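Local coordinates for protein laminin subunit ALPHA-1 (PDB 2JD4) that forms part of the basement membrane protein laminin-111, through whose metal-binding LG4-5 domain pair it is probably anchored at the cell surface, at residues V261-G266 against T316-N321; Y216-D221 against A290-H295; L238-A243 against D322-G327. The protein carries 4 engineered substitutions. One frame throughout, in Å; residues are numbered along the deposited sequence.

Contact 1 (V261-G266 against T316-N321); sequences VNNGAG and TSADTN. With MG (magnesium ion), chain D.
The flat carboxamide of N263 faces the carbonyl group of T316, which lies over one side of it with T316 O 3.7 Å from N263 CG. At the oxygen edge of the amide sits the methyl of A318, A318 CB being 3.7 Å from N263 OD1, and an alanine there is small enough to let the two chains come together. With CG anti to its own carbonyl carbon (chi1 -58°), N263 swings its amide across to T316 while its backbone carbonyl stays turned to the metal waters. No direct hydrogen bond joins the segments. N263 OD1 and T316 O, both acceptors, are reconciled by the ammonium group of K292, which hydrogen-bonds to T316 O and weakly to N263 OD1. The other link is water: water 1 donates to N263 O at 2.7 Å and to S317 O at 2.6 Å, and a second water also donates to N263 O. Both waters are magnesium ligands; the two carbonyls form a second shell that uses both hydrogens of water 1 and so probably fixes its rotation. D319 binds the ion directly, OD2 lying 2.2 Å from the magnesium, while its other oxygen OD1 accepts from S317 OG at 2.7 Å, met 54° out of the carboxylate plane; this bond helps hold the carboxylate in place. Behind N263, an Asx turn shapes the bend: N262 OD1 takes the N-H of G264 at 2.7 Å, and G264 has the positive phi suited to glycine. With D246 as the other protein ligand, these loops form a metal site at the rim of a laminin G β-sandwich.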
loop_
_atom_site.group_PDB
_atom_site.type_symbol
_atom_site.label_atom_id
_atom_site.label_comp_id
_atom_site.label_asym_id
_atom_site.label_seq_id
_atom_site.Cartn_x
_atom_site.Cartn_y
_atom_site.Cartn_z
ATOM N N VAL A 261 -19.953 -4.564 -18.647
ATOM C CA VAL A 261 -20.043 -3.137 -18.895
ATOM C C VAL A 261 -21.469 -2.798 -19.317
ATOM O O VAL A 261 -22.093 -3.553 -20.061
ATOM C CB VAL A 261 -19.068 -2.709 -20.014
ATOM C CG1 VAL A 261 -19.382 -1.296 -20.478
ATOM C CG2 VAL A 261 -17.634 -2.781 -19.504
ATOM N N ASN A 262 -21.990 -1.680 -18.821
ATOM C CA ASN A 262 -23.337 -1.250 -19.189
ATOM C C ASN A 262 -23.342 0.254 -19.412
ATOM O O ASN A 262 -23.160 1.033 -18.474
ATOM C CB ASN A 262 -24.353 -1.603 -18.100
ATOM C CG ASN A 262 -25.786 -1.442 -18.577
ATOM O OD1 ASN A 262 -26.130 -0.437 -19.195
ATOM N ND2 ASN A 262 -26.630 -2.433 -18.290
ATOM N N ASN A 263 -23.551 0.653 -20.663
ATOM C CA ASN A 263 -23.572 2.061 -21.039
ATOM C C ASN A 263 -24.991 2.624 -21.084
ATOM O O ASN A 263 -25.238 3.679 -21.674
ATOM C CB ASN A 263 -22.893 2.235 -22.397
ATOM C CG ASN A 263 -21.464 1.718 -22.401
ATOM O OD1 ASN A 263 -20.650 2.117 -21.572
ATOM N ND2 ASN A 263 -21.154 0.826 -23.337
ATOM N N GLY A 264 -25.922 1.913 -20.452
ATOM C CA GLY A 264 -27.301 2.364 -20.420
ATOM C C GLY A 264 -28.225 1.659 -21.398
ATOM O O GLY A 264 -29.409 1.986 -21.475
ATOM N N ALA A 265 -27.693 0.688 -22.136
ATOM C CA ALA A 265 -28.488 -0.052 -23.113
ATOM C C ALA A 265 -28.470 -1.549 -22.850
ATOM O O ALA A 265 -28.924 -2.333 -23.681
ATOM C CB ALA A 265 -27.975 0.223 -24.517
ATOM N N GLY A 266 -27.941 -1.947 -21.696
ATOM C CA GLY A 266 -27.881 -3.360 -21.366
ATOM C C GLY A 266 -26.470 -3.839 -21.088
ATOM O O GLY A 266 -25.500 -3.243 -21.549
ATOM N N THR A 316 -22.276 4.666 -25.612
ATOM C CA THR A 316 -20.886 4.282 -25.383
ATOM C C THR A 316 -20.271 4.794 -24.084
ATOM O O THR A 316 -19.180 4.369 -23.707
ATOM C CB THR A 316 -19.991 4.753 -26.548
ATOM O OG1 THR A 316 -20.150 6.167 -26.733
ATOM C CG2 THR A 316 -20.362 4.029 -27.832
ATOM N N SER A 317 -20.956 5.703 -23.400
ATOM C CA SER A 317 -20.423 6.249 -22.158
ATOM C C SER A 317 -20.986 5.588 -20.905
ATOM O O SER A 317 -22.200 5.476 -20.739
ATOM C CB SER A 317 -20.682 7.756 -22.096
ATOM O OG SER A 317 -20.257 8.304 -20.858
ATOM N N ALA A 318 -20.093 5.127 -20.032
ATOM C CA ALA A 318 -20.508 4.519 -18.773
ATOM C C ALA A 318 -20.492 5.694 -17.814
ATOM O O ALA A 318 -19.462 6.025 -17.222
ATOM C CB ALA A 318 -19.518 3.460 -18.334
ATOM N N ASP A 319 -21.641 6.338 -17.679
ATOM C CA ASP A 319 -21.740 7.509 -16.833
ATOM C C ASP A 319 -21.820 7.226 -15.350
ATOM O O ASP A 319 -22.874 7.361 -14.731
ATOM C CB ASP A 319 -22.921 8.362 -17.288
ATOM C CG ASP A 319 -22.777 8.802 -18.730
ATOM O OD1 ASP A 319 -21.811 9.537 -19.033
ATOM O OD2 ASP A 319 -23.609 8.394 -19.561
ATOM N N THR A 320 -20.685 6.822 -14.789
ATOM C CA THR A 320 -20.594 6.551 -13.366
ATOM C C THR A 320 -20.081 7.836 -12.739
ATOM O O THR A 320 -19.563 8.713 -13.429
ATOM C CB THR A 320 -19.581 5.427 -13.056
ATOM O OG1 THR A 320 -18.250 5.894 -13.314
ATOM C CG2 THR A 320 -19.860 4.205 -13.918
ATOM N N ASN A 321 -20.234 7.940 -11.429
ATOM C CA ASN A 321 -19.773 9.097 -10.678
ATOM C C ASN A 321 -19.839 8.575 -9.261
ATOM O O ASN A 321 -20.461 9.178 -8.384
ATOM C CB ASN A 321 -20.733 10.278 -10.860
ATOM C CG ASN A 321 -20.084 11.610 -10.533
ATOM O OD1 ASN A 321 -20.719 12.662 -10.617
ATOM N ND2 ASN A 321 -18.808 11.572 -10.161
HETATM MG MG MG D . -25.310 6.998 -19.572
HETATM O O HOH W 1 -24.570 6.296 -21.488
HETATM O O HOH W 2 -26.955 5.499 -19.712
HETATM O O HOH W 3 -26.021 7.910 -17.945
#

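Contact 2 (Y216-D221 against A290-H295); sequences YKVRLD and AHKSKH
Hydrogen bonds from a lysine to backbone carbonyls, with a histidine–carboxylate pair, fasten the loop 216-221 to the end of strand 286-293, at the rim of the laminin G β-sandwich where the next strand, 222-230, begins. The buried K292 is the main tie. Its chain runs extended and bends only at the last torsion (chi4 -62°), which brings NZ within reach of two successive carbonyl oxygens: K292 NZ donates to R219 O at 3.1 Å, in the carbonyl plane and on a lone pair, and to L220 O at 3.1 Å from above the plane. With its strongest partner, T316 O of the neighbouring loop, also close by, a long cationic side chain suits a place ringed by oxygens. Lower down, its methylene CD rests 3.7 Å from CG1 of V218, the two side chains crossing at about a right angle; the valine thus shields the aliphatic part of the lysine. A methionine at K292 could keep this apolar packing but would probably leave the carbonyls of R219, L220 and T316 without their shared donor, and the loop less firmly held at this point. The backbones also meet where D221 CA lies 3.1 Å from K292 O in a CA-H...O contact. On the more open side, D221 extends its carboxylate with CG anti to the backbone N (chi1 -170°) to reach H291. Ring and carboxylate planes stand 68° apart, and H291 NE2 splits its hydrogen between both oxygens, D221 OD2 at 3.1 Å on the syn side and, weakly, D221 OD1 at 3.2 Å.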
loop_
_atom_site.group_PDB
_atom_site.type_symbol
_atom_site.label_atom_id
_atom_site.label_comp_id
_atom_site.label_asym_id
_atom_site.label_seq_id
_atom_site.Cartn_x
_atom_site.Cartn_y
_atom_site.Cartn_z
ATOM N N TYR A 216 -15.829 8.475 -9.258
ATOM C CA TYR A 216 -15.011 8.253 -10.443
ATOM C C TYR A 216 -15.938 8.157 -11.652
ATOM O O TYR A 216 -16.997 7.530 -11.579
ATOM C CB TYR A 216 -14.205 6.953 -10.310
ATOM C CG TYR A 216 -13.128 6.802 -11.368
ATOM C CD1 TYR A 216 -11.925 7.512 -11.271
ATOM C CD2 TYR A 216 -13.332 6.004 -12.494
ATOM C CE1 TYR A 216 -10.957 7.434 -12.273
ATOM C CE2 TYR A 216 -12.370 5.921 -13.503
ATOM C CZ TYR A 216 -11.186 6.640 -13.386
ATOM O OH TYR A 216 -10.241 6.576 -14.386
ATOM N N LYS A 217 -15.543 8.784 -12.757
ATOM C CA LYS A 217 -16.345 8.761 -13.980
ATOM C C LYS A 217 -15.662 7.920 -15.053
ATOM O O LYS A 217 -14.642 8.329 -15.607
ATOM C CB LYS A 217 -16.546 10.185 -14.511
ATOM C CG LYS A 217 -17.279 11.114 -13.559
ATOM C CD LYS A 217 -17.390 12.514 -14.145
ATOM C CE LYS A 217 -18.020 13.477 -13.156
ATOM N NZ LYS A 217 -18.113 14.853 -13.713
ATOM N N VAL A 218 -16.226 6.755 -15.357
ATOM C CA VAL A 218 -15.641 5.880 -16.364
ATOM C C VAL A 218 -15.698 6.516 -17.753
ATOM O O VAL A 218 -14.701 6.544 -18.476
ATOM C CB VAL A 218 -16.358 4.516 -16.395
ATOM C CG1 VAL A 218 -15.782 3.647 -17.489
ATOM C CG2 VAL A 218 -16.207 3.823 -15.038
ATOM N N ARG A 219 -16.870 7.025 -18.120
ATOM C CA ARG A 219 -17.064 7.667 -19.414
ATOM C C ARG A 219 -16.832 6.705 -20.579
ATOM O O ARG A 219 -17.232 5.545 -20.519
ATOM C CB ARG A 219 -16.139 8.885 -19.544
ATOM C CG ARG A 219 -16.163 9.802 -18.328
ATOM C CD ARG A 219 -17.516 10.460 -18.123
ATOM N NE ARG A 219 -17.629 11.732 -18.831
ATOM C CZ ARG A 219 -16.889 12.804 -18.565
ATOM N NH1 ARG A 219 -15.972 12.767 -17.606
ATOM N NH2 ARG A 219 -17.066 13.921 -19.258
ATOM N N LEU A 220 -16.173 7.181 -21.633
ATOM C CA LEU A 220 -15.946 6.355 -22.818
ATOM C C LEU A 220 -14.758 5.397 -22.804
ATOM O O LEU A 220 -14.892 4.236 -23.187
ATOM C CB LEU A 220 -15.838 7.241 -24.066
ATOM C CG LEU A 220 -17.088 7.989 -24.538
ATOM C CD1 LEU A 220 -17.516 9.013 -23.502
ATOM C CD2 LEU A 220 -16.785 8.670 -25.861
ATOM N N ASP A 221 -13.594 5.876 -22.382
ATOM C CA ASP A 221 -12.416 5.020 -22.378
ATOM C C ASP A 221 -11.745 4.900 -21.013
ATOM O O ASP A 221 -11.593 5.884 -20.281
ATOM C CB ASP A 221 -11.410 5.521 -23.419
ATOM C CG ASP A 221 -10.266 4.550 -23.641
ATOM O OD1 ASP A 221 -9.482 4.320 -22.695
ATOM O OD2 ASP A 221 -10.156 4.012 -24.764
ATOM N N ALA A 290 -8.178 -5.108 -18.753
ATOM C CA ALA A 290 -9.563 -4.935 -19.177
ATOM C C ALA A 290 -9.670 -3.532 -19.755
ATOM O O ALA A 290 -9.579 -2.544 -19.025
ATOM C CB ALA A 290 -10.502 -5.095 -17.986
ATOM N N HIS A 291 -9.855 -3.445 -21.068
ATOM C CA HIS A 291 -9.932 -2.148 -21.729
ATOM C C HIS A 291 -11.320 -1.815 -22.262
ATOM O O HIS A 291 -11.928 -2.604 -22.981
ATOM C CB HIS A 291 -8.922 -2.094 -22.882
ATOM C CG HIS A 291 -8.717 -0.723 -23.450
ATOM N ND1 HIS A 291 -7.991 -0.496 -24.600
ATOM C CD2 HIS A 291 -9.115 0.496 -23.011
ATOM C CE1 HIS A 291 -7.950 0.803 -24.844
ATOM N NE2 HIS A 291 -8.623 1.426 -23.895
ATOM N N LYS A 292 -11.818 -0.639 -21.893
ATOM C CA LYS A 292 -13.118 -0.182 -22.362
ATOM C C LYS A 292 -12.898 1.010 -23.284
ATOM O O LYS A 292 -12.279 2.001 -22.889
ATOM C CB LYS A 292 -14.002 0.262 -21.196
ATOM C CG LYS A 292 -15.355 0.821 -21.636
ATOM C CD LYS A 292 -16.010 1.635 -20.535
ATOM C CE LYS A 292 -17.433 2.038 -20.906
ATOM N NZ LYS A 292 -17.490 2.906 -22.113
ATOM N N SER A 293 -13.402 0.904 -24.511
ATOM C CA SER A 293 -13.290 1.983 -25.490
ATOM C C SER A 293 -14.676 2.215 -26.094
ATOM O O SER A 293 -15.611 1.477 -25.792
ATOM C CB SER A 293 -12.290 1.607 -26.585
ATOM O OG SER A 293 -12.725 0.465 -27.300
ATOM N N LYS A 294 -14.802 3.237 -26.939
ATOM C CA LYS A 294 -16.072 3.584 -27.583
ATOM C C LYS A 294 -17.063 2.425 -27.685
ATOM O O LYS A 294 -17.922 2.257 -26.821
ATOM C CB LYS A 294 -15.811 4.156 -28.980
ATOM C CG LYS A 294 -14.987 5.433 -28.988
ATOM C CD LYS A 294 -14.729 5.921 -30.408
ATOM C CE LYS A 294 -13.881 7.188 -30.418
ATOM N NZ LYS A 294 -13.575 7.660 -31.803
ATOM N N HIS A 295 -16.951 1.627 -28.742
ATOM C CA HIS A 295 -17.849 0.492 -28.928
ATOM C C HIS A 295 -17.057 -0.803 -28.821
ATOM O O HIS A 295 -17.254 -1.727 -29.609
ATOM C CB HIS A 295 -18.532 0.570 -30.304
ATOM C CG HIS A 295 -19.595 -0.470 -30.521
ATOM N ND1 HIS A 295 -20.228 -0.645 -31.734
ATOM C CD2 HIS A 295 -20.141 -1.381 -29.679
ATOM C CE1 HIS A 295 -21.115 -1.618 -31.631
ATOM N NE2 HIS A 295 -21.084 -2.081 -30.395
#

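Contact 3 (L238-A243 against D322-G327); sequences LGISSA and DPIYVG
Strands 238-241 and 322-326 run antiparallel, their axes 4.8 Å apart at closest and 157° between directions, and form neighbouring strands in the β-sandwich of the laminin G fold. G239 and Y325 are the hydrogen-bonded pair: Y325 N donates to G239 O at 2.9 Å and G239 N to Y325 O at 3.0 Å. L238 and V326 make the adjacent non-hydrogen-bonded pair, where L238 CA adds a CA-H...O contact to Y325 O. The side chains of I240 and I324 lie side by side and point the same way, I240 CD1 touching I324 CG1 at 3.6 Å. The other branch of I324, CG2, reaches CG of L238 at 3.9 Å, so one branched isoleucine fills the space between two neighbours and Y216 packs against both isoleucines. G239 has no side chain to compete for the face onto which Y325 starts; the tyrosine ring passes G239 O at its edge and leads off toward I333 and Q335. Past I240 the strands part. D322, with CG anti to its carbonyl carbon (chi1 -54°), lays its carboxylate carbon beside S241 O, and S242 hydrogen-bonds through OG to the carbonyl of the metal ligand D246. P323 has no N-H to give to the opposite strand, and where the backbones have spread water 4 bridges them, accepting from S241 N at 2.8 Å and donating to P323 O at 2.8 Å.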
loop_
_atom_site.group_PDB
_atom_site.type_symbol
_atom_site.label_atom_id
_atom_site.label_comp_id
_atom_site.label_asym_id
_atom_site.label_seq_id
_atom_site.Cartn_x
_atom_site.Cartn_y
_atom_site.Cartn_z
ATOM N N LEU A 238 -13.358 -5.900 -8.828
ATOM C CA LEU A 238 -13.604 -4.469 -8.882
ATOM C C LEU A 238 -14.969 -4.100 -9.458
ATOM O O LEU A 238 -15.497 -4.792 -10.334
ATOM C CB LEU A 238 -12.486 -3.797 -9.693
ATOM C CG LEU A 238 -12.432 -2.275 -9.861
ATOM C CD1 LEU A 238 -10.975 -1.840 -10.022
ATOM C CD2 LEU A 238 -13.281 -1.840 -11.060
ATOM N N GLY A 239 -15.532 -3.008 -8.941
ATOM C CA GLY A 239 -16.818 -2.523 -9.404
ATOM C C GLY A 239 -16.991 -1.023 -9.213
ATOM O O GLY A 239 -16.612 -0.459 -8.179
ATOM N N ILE A 240 -17.541 -0.366 -10.230
ATOM C CA ILE A 240 -17.816 1.070 -10.176
ATOM C C ILE A 240 -19.229 1.192 -10.733
ATOM O O ILE A 240 -19.453 0.936 -11.919
ATOM C CB ILE A 240 -16.846 1.876 -11.067
ATOM C CG1 ILE A 240 -15.396 1.565 -10.672
ATOM C CG2 ILE A 240 -17.112 3.370 -10.903
ATOM C CD1 ILE A 240 -14.366 2.250 -11.556
ATOM N N SER A 241 -20.179 1.584 -9.891
ATOM C CA SER A 241 -21.566 1.655 -10.339
ATOM C C SER A 241 -22.382 2.849 -9.861
ATOM O O SER A 241 -22.199 3.345 -8.749
ATOM C CB SER A 241 -22.286 0.372 -9.917
ATOM O OG SER A 241 -23.661 0.404 -10.268
ATOM N N SER A 242 -23.286 3.311 -10.722
ATOM C CA SER A 242 -24.176 4.409 -10.367
ATOM C C SER A 242 -25.332 3.724 -9.636
ATOM O O SER A 242 -25.447 2.499 -9.673
ATOM C CB SER A 242 -24.708 5.100 -11.620
ATOM O OG SER A 242 -25.519 4.215 -12.374
ATOM N N ALA A 243 -26.182 4.499 -8.973
ATOM C CA ALA A 243 -27.315 3.920 -8.262
ATOM C C ALA A 243 -28.415 3.559 -9.265
ATOM O O ALA A 243 -29.475 3.058 -8.889
ATOM C CB ALA A 243 -27.844 4.911 -7.223
ATOM N N ASP A 322 -19.182 7.436 -9.054
ATOM C CA ASP A 322 -19.205 6.766 -7.767
ATOM C C ASP A 322 -17.861 6.176 -7.347
ATOM O O ASP A 322 -16.910 6.149 -8.125
ATOM C CB ASP A 322 -20.268 5.673 -7.827
ATOM C CG ASP A 322 -21.626 6.215 -8.253
ATOM O OD1 ASP A 322 -22.517 6.335 -7.393
ATOM O OD2 ASP A 322 -21.795 6.533 -9.445
ATOM N N PRO A 323 -17.766 5.711 -6.090
ATOM C CA PRO A 323 -16.519 5.127 -5.588
ATOM C C PRO A 323 -16.135 3.828 -6.283
ATOM O O PRO A 323 -16.961 3.175 -6.923
ATOM C CB PRO A 323 -16.809 4.914 -4.097
ATOM C CG PRO A 323 -17.819 5.982 -3.792
ATOM C CD PRO A 323 -18.728 5.907 -4.991
ATOM N N ILE A 324 -14.866 3.462 -6.155
ATOM C CA ILE A 324 -14.362 2.234 -6.743
ATOM C C ILE A 324 -14.279 1.191 -5.634
ATOM O O ILE A 324 -13.525 1.356 -4.673
ATOM C CB ILE A 324 -12.948 2.428 -7.336
ATOM C CG1 ILE A 324 -12.980 3.479 -8.450
ATOM C CG2 ILE A 324 -12.428 1.102 -7.882
ATOM C CD1 ILE A 324 -11.606 3.803 -9.013
ATOM N N TYR A 325 -15.057 0.126 -5.766
ATOM C CA TYR A 325 -15.054 -0.939 -4.773
ATOM C C TYR A 325 -14.115 -2.053 -5.197
ATOM O O TYR A 325 -14.241 -2.599 -6.291
ATOM C CB TYR A 325 -16.479 -1.467 -4.552
ATOM C CG TYR A 325 -17.275 -0.577 -3.620
ATOM C CD1 TYR A 325 -17.859 0.607 -4.077
ATOM C CD2 TYR A 325 -17.343 -0.861 -2.254
ATOM C CE1 TYR A 325 -18.482 1.495 -3.188
ATOM C CE2 TYR A 325 -17.961 0.013 -1.361
ATOM C CZ TYR A 325 -18.524 1.193 -1.834
ATOM O OH TYR A 325 -19.101 2.077 -0.948
ATOM N N VAL A 326 -13.161 -2.372 -4.325
ATOM C CA VAL A 326 -12.173 -3.405 -4.618
ATOM C C VAL A 326 -12.287 -4.635 -3.724
ATOM O O VAL A 326 -12.334 -4.523 -2.505
ATOM C CB VAL A 326 -10.739 -2.844 -4.475
ATOM C CG1 VAL A 326 -9.737 -3.889 -4.924
ATOM C CG2 VAL A 326 -10.592 -1.555 -5.286
ATOM N N GLY A 327 -12.339 -5.810 -4.344
ATOM C CA GLY A 327 -12.418 -7.048 -3.582
ATOM C C GLY A 327 -13.773 -7.434 -3.011
ATOM O O GLY A 327 -13.883 -8.459 -2.327
HETATM O O HOH W 4 -19.464 2.010 -7.186
#

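How the contacts relate
All three contacts belong to the second laminin G domain of the chain. The centres of contacts 1 and 2 are 9 Å apart, and contact 3 lies about 13 and 14 Å from them. Along the chain the segments come in the order 216-221, 238-243, 261-266, 290-295, 316-321, 322-327: contact 2 interleaves with both others, while contact 1 falls within the span of contact 3. The loop 316-321 runs straight into strand 322-326, so contacts 1 and 3 share one continuous strip of chain. The loop 216-221 follows that strip, with T320 OG1 bonded to Y216 O and Y216 N to D322 O. The metal-bearing rim is thereby tied to the sandwich strands.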